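Local coordinates for protein inositol 2-dehydrogenase (Sinorhizobium meliloti, PDB 4HKT) that oxidises myo-inositol to 2-keto-myo-inositol (scyllo-inosose) with NAD+, the first step in the breakdown of myo-inositol to acetyl-CoA, at residues 175-180 with 212-217. Numbering follows the deposited sequence.
Sequences HDFDMA and VSVILQ
Carrying F177 and A180, the helical segment 175-180 runs roughly parallel to strand 212-217, which carries V214 and L216; the two axes cross at 28° and come within 10.7 Å. A180 faces the strand where the backbones are nearest, its CA 8.2 Å from that of L216. The small methyl of alanine suits this position: CB of A180 meets CD1 of L216 at 3.5 Å, so this leucine branch packs directly against the helix. F177, one turn earlier, starts out at a slant to the strand, but its long, flat side chain spans the wider gap there. One edge of the ring does the touching: CE1 of F177 lies 4.0 Å from CG1 of V214, which sits in the ring plane, and CD1 of F177 is 4.2 Å from CD1 of L216. Branched valine and leucine suit the buried strand by offering methyls to this edge; V214 has CG1 anti to its backbone N (chi1 -172°), which directs that methyl at the phenyl. Side chains alternate along the extended strand, so V214 and L216 point to the helix while S213 and I215 pack against a second subunit. Elsewhere F177 is packed by L314, A315 and A318 of helix 305-324 and by I226 of the adjoining strand. This apolar, buried contact seats helix 168-184 on one face of the large mixed sheet, the open-faced alpha/beta arrangement of the C-terminal domain in Gfo/Idh/MocA dehydrogenases.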
ATOM      1  N   HIS B 175       1.745 -14.679  23.763  1.00 17.43           N
ATOM      2  CA  HIS B 175       1.003 -14.786  22.524  1.00 17.99           C
ATOM      3  C   HIS B 175       1.931 -14.966  21.299  1.00 17.14           C
ATOM      4  O   HIS B 175       1.613 -15.729  20.390  1.00 16.78           O
ATOM      5  CB  HIS B 175       0.205 -13.518  22.285  1.00 20.12           C
ATOM      6  CG  HIS B 175      -1.004 -13.400  23.135  1.00 21.32           C
ATOM      7  ND1 HIS B 175      -2.098 -14.225  22.977  1.00 21.82           N
ATOM      8  CD2 HIS B 175      -1.326 -12.517  24.100  1.00 22.04           C
ATOM      9  CE1 HIS B 175      -3.032 -13.875  23.840  1.00 23.64           C
ATOM     10  NE2 HIS B 175      -2.590 -12.844  24.532  1.00 23.54           N
ATOM     11  N   ASP B 176       3.041 -14.247  21.306  1.00 16.33           N
ATOM     12  CA  ASP B 176       4.036 -14.321  20.223  1.00 16.58           C
ATOM     13  C   ASP B 176       4.845 -15.587  20.245  1.00 15.44           C
ATOM     14  O   ASP B 176       5.167 -16.085  19.183  1.00 15.75           O
ATOM     15  CB  ASP B 176       4.942 -13.129  20.228  1.00 16.24           C
ATOM     16  CG  ASP B 176       4.173 -11.829  20.119  1.00 18.07           C
ATOM     17  OD1 ASP B 176       3.356 -11.675  19.192  1.00 17.40           O
ATOM     18  OD2 ASP B 176       4.348 -10.977  21.007  1.00 18.10           O
ATOM     19  N   PHE B 177       5.159 -16.128  21.428  1.00 16.13           N
ATOM     20  CA  PHE B 177       5.711 -17.476  21.499  1.00 14.72           C
ATOM     21  C   PHE B 177       4.773 -18.521  20.881  1.00 15.28           C
ATOM     22  O   PHE B 177       5.213 -19.378  20.123  1.00 13.44           O
ATOM     23  CB  PHE B 177       6.064 -17.883  22.911  1.00 15.55           C
ATOM     24  CG  PHE B 177       7.098 -17.004  23.573  1.00 15.42           C
ATOM     25  CD1 PHE B 177       8.291 -16.716  22.957  1.00 16.54           C
ATOM     26  CD2 PHE B 177       6.887 -16.513  24.836  1.00 14.84           C
ATOM     27  CE1 PHE B 177       9.258 -15.908  23.582  1.00 16.60           C
ATOM     28  CE2 PHE B 177       7.823 -15.731  25.470  1.00 15.57           C
ATOM     29  CZ  PHE B 177       9.027 -15.427  24.859  1.00 16.16           C
ATOM     30  N   ASP B 178       3.496 -18.483  21.255  1.00 15.39           N
ATOM     31  CA  ASP B 178       2.511 -19.333  20.589  1.00 16.31           C
ATOM     32  C   ASP B 178       2.450 -19.134  19.057  1.00 15.62           C
ATOM     33  O   ASP B 178       2.461 -20.110  18.303  1.00 18.07           O
ATOM     34  CB  ASP B 178       1.119 -19.180  21.177  1.00 15.71           C
ATOM     35  CG  ASP B 178       0.153 -20.117  20.519  1.00 16.76           C
ATOM     36  OD1 ASP B 178       0.281 -21.331  20.727  1.00 17.13           O
ATOM     37  OD2 ASP B 178      -0.708 -19.658  19.735  1.00 20.44           O
HETATM   38  N   MSE B 179       2.385 -17.896  18.616  1.00 15.04           N
HETATM   39  CA  MSE B 179       2.418 -17.573  17.181  1.00 15.87           C
HETATM   40  C   MSE B 179       3.646 -18.134  16.496  1.00 15.58           C
HETATM   41  O   MSE B 179       3.566 -18.713  15.416  1.00 16.38           O
HETATM   42  CB  MSE B 179       2.281 -16.066  17.019  1.00 17.45           C
HETATM   43  CG  MSE B 179       2.258 -15.562  15.578  1.00 20.36           C
HETATM   44 SE   MSE B 179       0.751 -16.321  14.552  1.00 24.37          SE
HETATM   45  CE  MSE B 179      -0.684 -15.487  15.594  1.00 26.14           C
ATOM     46  N   ALA B 180       4.806 -18.024  17.130  1.00 14.67           N
ATOM     47  CA  ALA B 180       6.004 -18.597  16.577  1.00 13.97           C
ATOM     48  C   ALA B 180       5.915 -20.084  16.389  1.00 15.01           C
ATOM     49  O   ALA B 180       6.275 -20.604  15.328  1.00 16.00           O
ATOM     50  CB  ALA B 180       7.235 -18.216  17.425  1.00 13.86           C
ATOM     51  N   VAL B 212      11.295  -5.607  24.659  1.00 16.42           N
ATOM     52  CA  VAL B 212      12.011  -6.879  24.642  1.00 14.23           C
ATOM     53  C   VAL B 212      12.146  -7.383  23.209  1.00 14.57           C
ATOM     54  O   VAL B 212      11.295  -7.112  22.346  1.00 15.55           O
ATOM     55  CB  VAL B 212      11.352  -7.974  25.524  1.00 14.48           C
ATOM     56  CG1 VAL B 212      11.249  -7.537  26.966  1.00 16.22           C
ATOM     57  CG2 VAL B 212       9.966  -8.346  25.048  1.00 15.08           C
ATOM     58  N   SER B 213      13.194  -8.157  22.997  1.00 14.60           N
ATOM     59  CA  SER B 213      13.526  -8.746  21.719  1.00 14.38           C
ATOM     60  C   SER B 213      13.914 -10.202  22.011  1.00 14.89           C
ATOM     61  O   SER B 213      14.627 -10.485  22.985  1.00 13.69           O
ATOM     62  CB  SER B 213      14.708  -8.047  21.102  1.00 15.04           C
ATOM     63  OG  SER B 213      14.527  -6.668  20.942  1.00 15.65           O
ATOM     64  N   VAL B 214      13.415 -11.129  21.193  1.00 15.09           N
ATOM     65  CA  VAL B 214      13.672 -12.564  21.406  1.00 14.50           C
ATOM     66  C   VAL B 214      14.017 -13.246  20.081  1.00 13.86           C
ATOM     67  O   VAL B 214      13.485 -12.884  19.080  1.00 13.57           O
ATOM     68  CB  VAL B 214      12.469 -13.273  22.010  1.00 15.26           C
ATOM     69  CG1 VAL B 214      12.844 -14.696  22.391  1.00 15.68           C
ATOM     70  CG2 VAL B 214      11.961 -12.565  23.250  1.00 15.45           C
ATOM     71  N   ILE B 215      14.957 -14.175  20.096  1.00 14.49           N
ATOM     72  CA  ILE B 215      15.201 -15.078  18.990  1.00 15.44           C
ATOM     73  C   ILE B 215      14.990 -16.515  19.472  1.00 15.49           C
ATOM     74  O   ILE B 215      15.610 -16.947  20.459  1.00 15.37           O
ATOM     75  CB  ILE B 215      16.635 -15.003  18.432  1.00 15.87           C
ATOM     76  CG1 ILE B 215      17.036 -13.598  18.054  1.00 15.65           C
ATOM     77  CG2 ILE B 215      16.752 -15.932  17.217  1.00 16.13           C
ATOM     78  CD1 ILE B 215      18.560 -13.446  17.913  1.00 15.72           C
ATOM     79  N   LEU B 216      14.116 -17.227  18.759  1.00 14.70           N
ATOM     80  CA  LEU B 216      13.864 -18.631  18.928  1.00 14.30           C
ATOM     81  C   LEU B 216      14.486 -19.404  17.765  1.00 14.51           C
ATOM     82  O   LEU B 216      14.465 -18.914  16.637  1.00 13.78           O
ATOM     83  CB  LEU B 216      12.352 -18.898  18.888  1.00 15.83           C
ATOM     84  CG  LEU B 216      11.445 -18.050  19.763  1.00 16.70           C
ATOM     85  CD1 LEU B 216      10.000 -18.529  19.617  1.00 17.30           C
ATOM     86  CD2 LEU B 216      11.927 -18.187  21.166  1.00 16.95           C
ATOM     87  N   GLN B 217      15.017 -20.594  18.044  1.00 13.51           N
ATOM     88  CA  GLN B 217      15.567 -21.416  16.974  1.00 14.42           C
ATOM     89  C   GLN B 217      15.158 -22.852  17.194  1.00 14.46           C
ATOM     90  O   GLN B 217      15.106 -23.337  18.337  1.00 14.11           O
ATOM     91  CB  GLN B 217      17.086 -21.241  16.864  1.00 14.64           C
ATOM     92  CG  GLN B 217      17.764 -22.112  15.808  1.00 14.98           C
ATOM     93  CD  GLN B 217      19.142 -21.643  15.460  1.00 15.42           C
ATOM     94  OE1 GLN B 217      19.991 -21.450  16.340  1.00 15.25           O
ATOM     95  NE2 GLN B 217      19.391 -21.446  14.185  1.00 16.15           N
TER